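Flavin-containing monooxygenase (Allium sativum, PDB 6WPU) probably uses its bound FAD to oxygenate the sulfur of S-allyl-L-cysteine, a step toward the flavour compounds of garlic. Local coordinates at residues Gly34-Arg39 against Met98-Tyr103. Sequence-based numbering, arbitrary orientation.
Sequences GLVTAR and MGFLDY. With FAD (flavin-adenine dinucleotide), chain B.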
loop_
_atom_site.group_PDB
_atom_site.type_symbol
_atom_site.label_atom_id
_atom_site.label_comp_id
_atom_site.label_asym_id
_atom_site.label_seq_id
_atom_site.Cartn_x
_atom_site.Cartn_y
_atom_site.Cartn_z
ATOM N N GLY A 34 8.153 -0.119 -8.010
ATOM C CA GLY A 34 9.222 0.312 -8.902
ATOM C C GLY A 34 10.174 -0.810 -9.281
ATOM O O GLY A 34 10.621 -0.896 -10.428
ATOM N N LEU A 35 10.489 -1.697 -8.335
ATOM C CA LEU A 35 11.391 -2.807 -8.649
ATOM C C LEU A 35 10.823 -3.683 -9.755
ATOM O O LEU A 35 11.522 -4.012 -10.719
ATOM C CB LEU A 35 11.666 -3.650 -7.402
ATOM C CG LEU A 35 12.481 -2.943 -6.327
ATOM C CD1 LEU A 35 12.423 -3.732 -5.034
ATOM C CD2 LEU A 35 13.909 -2.771 -6.796
ATOM N N VAL A 36 9.558 -4.098 -9.630
ATOM C CA VAL A 36 9.045 -5.009 -10.644
ATOM C C VAL A 36 8.776 -4.249 -11.944
ATOM O O VAL A 36 8.937 -4.806 -13.040
ATOM C CB VAL A 36 7.813 -5.784 -10.121
ATOM C CG1 VAL A 36 6.543 -4.912 -10.051
ATOM C CG2 VAL A 36 7.586 -7.048 -10.961
ATOM N N THR A 37 8.437 -2.960 -11.852
ATOM C CA THR A 37 8.252 -2.157 -13.057
ATOM C C THR A 37 9.553 -2.064 -13.848
ATOM O O THR A 37 9.550 -2.183 -15.079
ATOM C CB THR A 37 7.729 -0.756 -12.701
ATOM O OG1 THR A 37 6.424 -0.862 -12.123
ATOM C CG2 THR A 37 7.626 0.126 -13.954
ATOM N N ALA A 38 10.676 -1.871 -13.149
ATOM C CA ALA A 38 11.972 -1.835 -13.814
ATOM C C ALA A 38 12.247 -3.142 -14.539
ATOM O O ALA A 38 12.727 -3.141 -15.681
ATOM C CB ALA A 38 13.077 -1.548 -12.799
ATOM N N ARG A 39 11.947 -4.271 -13.891
ATOM C CA ARG A 39 12.166 -5.566 -14.525
ATOM C C ARG A 39 11.299 -5.721 -15.771
ATOM O O ARG A 39 11.793 -6.098 -16.840
ATOM C CB ARG A 39 11.887 -6.693 -13.535
ATOM C CG ARG A 39 12.089 -8.086 -14.125
ATOM C CD ARG A 39 11.618 -9.149 -13.136
ATOM N NE ARG A 39 10.168 -9.315 -13.194
ATOM C CZ ARG A 39 9.489 -10.278 -12.570
ATOM N NH1 ARG A 39 10.124 -11.172 -11.811
ATOM N NH2 ARG A 39 8.169 -10.347 -12.715
ATOM N N MET A 98 1.787 -13.805 -1.422
ATOM C CA MET A 98 2.377 -12.483 -1.617
ATOM C C MET A 98 3.391 -12.398 -2.751
ATOM O O MET A 98 3.640 -11.293 -3.247
ATOM C CB MET A 98 3.081 -12.033 -0.344
ATOM C CG MET A 98 2.170 -11.621 0.767
ATOM S SD MET A 98 3.149 -11.212 2.222
ATOM C CE MET A 98 4.219 -9.903 1.637
ATOM N N GLY A 99 4.013 -13.505 -3.143
ATOM C CA GLY A 99 5.160 -13.424 -4.036
ATOM C C GLY A 99 4.800 -13.029 -5.459
ATOM O O GLY A 99 3.709 -13.294 -5.957
ATOM N N PHE A 100 5.747 -12.369 -6.124
ATOM C CA PHE A 100 5.659 -12.190 -7.569
ATOM C C PHE A 100 5.393 -13.518 -8.276
ATOM O O PHE A 100 5.828 -14.589 -7.837
ATOM C CB PHE A 100 6.942 -11.556 -8.096
ATOM C CG PHE A 100 7.147 -10.137 -7.622
ATOM C CD1 PHE A 100 6.318 -9.128 -8.067
ATOM C CD2 PHE A 100 8.176 -9.821 -6.748
ATOM C CE1 PHE A 100 6.498 -7.835 -7.645
ATOM C CE2 PHE A 100 8.370 -8.532 -6.320
ATOM C CZ PHE A 100 7.527 -7.525 -6.760
ATOM N N LEU A 101 4.659 -13.434 -9.388
ATOM C CA LEU A 101 4.157 -14.630 -10.062
ATOM C C LEU A 101 5.277 -15.547 -10.547
ATOM O O LEU A 101 5.082 -16.764 -10.648
ATOM C CB LEU A 101 3.267 -14.216 -11.237
ATOM C CG LEU A 101 2.023 -13.438 -10.802
ATOM C CD1 LEU A 101 1.255 -12.926 -11.996
ATOM C CD2 LEU A 101 1.141 -14.307 -9.903
ATOM N N ASP A 102 6.442 -15.003 -10.880
ATOM C CA ASP A 102 7.529 -15.856 -11.355
ATOM C C ASP A 102 8.688 -15.895 -10.366
ATOM O O ASP A 102 9.818 -16.205 -10.744
ATOM C CB ASP A 102 8.005 -15.404 -12.739
ATOM C CG ASP A 102 8.666 -14.036 -12.707
ATOM O OD1 ASP A 102 8.591 -13.346 -11.659
ATOM O OD2 ASP A 102 9.276 -13.655 -13.726
ATOM N N TYR A 103 8.424 -15.595 -9.098
ATOM C CA TYR A 103 9.475 -15.506 -8.087
ATOM C C TYR A 103 8.865 -15.852 -6.740
ATOM O O TYR A 103 8.574 -14.969 -5.924
ATOM C CB TYR A 103 10.094 -14.107 -8.071
ATOM C CG TYR A 103 11.442 -14.072 -7.408
ATOM C CD1 TYR A 103 12.499 -14.835 -7.904
ATOM C CD2 TYR A 103 11.666 -13.273 -6.290
ATOM C CE1 TYR A 103 13.743 -14.802 -7.303
ATOM C CE2 TYR A 103 12.903 -13.232 -5.678
ATOM C CZ TYR A 103 13.935 -13.996 -6.187
ATOM O OH TYR A 103 15.162 -13.951 -5.575
HETATM P PA FAD B . 6.287 1.825 -1.282
HETATM O O1A FAD B . 6.724 0.580 -0.507
HETATM O O2A FAD B . 5.803 2.995 -0.587
HETATM O O5B FAD B . 7.413 2.420 -2.099
HETATM C C5B FAD B . 7.437 3.673 -2.772
HETATM C C4B FAD B . 8.891 4.143 -3.003
HETATM O O4B FAD B . 8.997 5.315 -3.763
HETATM C C3B FAD B . 9.640 4.377 -1.719
HETATM O O3B FAD B . 10.849 3.690 -1.716
HETATM C C2B FAD B . 9.887 5.844 -1.691
HETATM O O2B FAD B . 11.058 6.193 -1.044
HETATM C C1B FAD B . 9.946 6.152 -3.159
HETATM N N9A FAD B . 9.605 7.517 -3.488
HETATM C C8A FAD B . 8.485 8.204 -3.034
HETATM N N7A FAD B . 8.484 9.447 -3.532
HETATM C C5A FAD B . 9.622 9.634 -4.321
HETATM C C6A FAD B . 10.138 10.697 -5.059
HETATM N N6A FAD B . 9.452 11.966 -5.130
HETATM N N1A FAD B . 11.284 10.537 -5.746
HETATM C C2A FAD B . 11.975 9.368 -5.714
HETATM N N3A FAD B . 11.518 8.308 -5.007
HETATM C C4A FAD B . 10.355 8.409 -4.306
HETATM N N1 FAD B . 1.384 -6.055 1.369
HETATM C C2 FAD B . 1.627 -7.474 1.404
HETATM O O2 FAD B . 1.800 -8.163 0.254
HETATM N N3 FAD B . 1.579 -8.164 2.594
HETATM C C4 FAD B . 1.382 -7.492 3.781
HETATM O O4 FAD B . 1.346 -8.142 4.971
HETATM C C4X FAD B . 1.367 -6.017 3.819
HETATM N N5 FAD B . 1.410 -5.345 5.034
HETATM C C5X FAD B . 1.437 -3.954 5.041
HETATM C C6 FAD B . 1.466 -3.275 6.268
HETATM C C7 FAD B . 1.508 -1.886 6.271
HETATM C C7M FAD B . 1.529 -1.167 7.594
HETATM C C8 FAD B . 1.515 -1.172 5.075
HETATM C C8M FAD B . 1.548 0.322 5.049
HETATM C C9 FAD B . 1.481 -1.847 3.849
HETATM C C9A FAD B . 1.442 -3.233 3.832
HETATM N N10 FAD B . 1.426 -3.926 2.572
HETATM C C10 FAD B . 1.395 -5.327 2.554
HETATM C "C1'" FAD B . 1.386 -3.172 1.310
HETATM C "C2'" FAD B . 2.656 -2.548 0.772
HETATM O "O2'" FAD B . 2.418 -1.224 0.524
HETATM C "C3'" FAD B . 2.916 -3.239 -0.547
HETATM O "O3'" FAD B . 3.327 -4.492 -0.158
HETATM C "C4'" FAD B . 4.002 -2.617 -1.418
HETATM O "O4'" FAD B . 5.106 -2.407 -0.617
HETATM C "C5'" FAD B . 3.626 -1.340 -2.178
HETATM O "O5'" FAD B . 4.873 -0.832 -2.552
HETATM P P FAD B . 5.220 0.459 -3.404
HETATM O O1P FAD B . 6.526 0.256 -4.261
HETATM O O2P FAD B . 3.873 0.820 -4.147
HETATM O O3P FAD B . 5.166 1.647 -2.267
#
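Arg-39 and Asp-102 form the polar half of this contact, a salt bridge between helix 32-43 and the loop that follows Met-98. NH1 of Arg-39 donates to the syn lone pair of Asp-102 OD1 over 2.7 Å, while NH2 adds a weak, bent bond of 3.2 Å to the same OD1. The pairing is not the flat, two-pronged kind: the guanidinium and carboxylate planes stand 86° apart, and OD2 lies over one face of the guanidinium. With CG anti to the backbone N (chi1 180°), the arginine runs out extended and then bends at chi3, which turns its end to the carboxylate. Both charges have second partners, Glu-348 at NH2 of Arg-39 and Arg-43 at OD2 of Asp-102, so the pair belongs to a network of alternating charges. A methionine in place of Arg-39 would probably leave Asp-102 and Glu-348 each without this cationic mate and weaken the hold of the helix on the turn.

The apolar half is Val-36 against Phe-100. CB of Val-36 approaches CE1 of the ring at 3.5 Å, and CG2 lies 3.6 Å from the same CE1, the ring being met obliquely. A type I beta turn from Phe-100 to Tyr-103, closed by a 3.1 Å bond from Tyr-103 N to Phe-100 O, presents the ring and Asp-102 to the same helix.

At the end of the short helix 95-98, just before the loop, Met-98 SD accepts a weak bond from N3 of the flavin (3.4 Å). Gly-34 fits the last glycine of a Rossmann-type GxGxxG motif, in the helix that follows strand 24-28. Phe-130 of helix 120-133 and Phe-344 of helix 343-358 meet the Phe-100 ring, so the loop sits among three helices, while Thr-37 and Ala-38 pack helix 32-43 against Ile-27 of the parallel sheet.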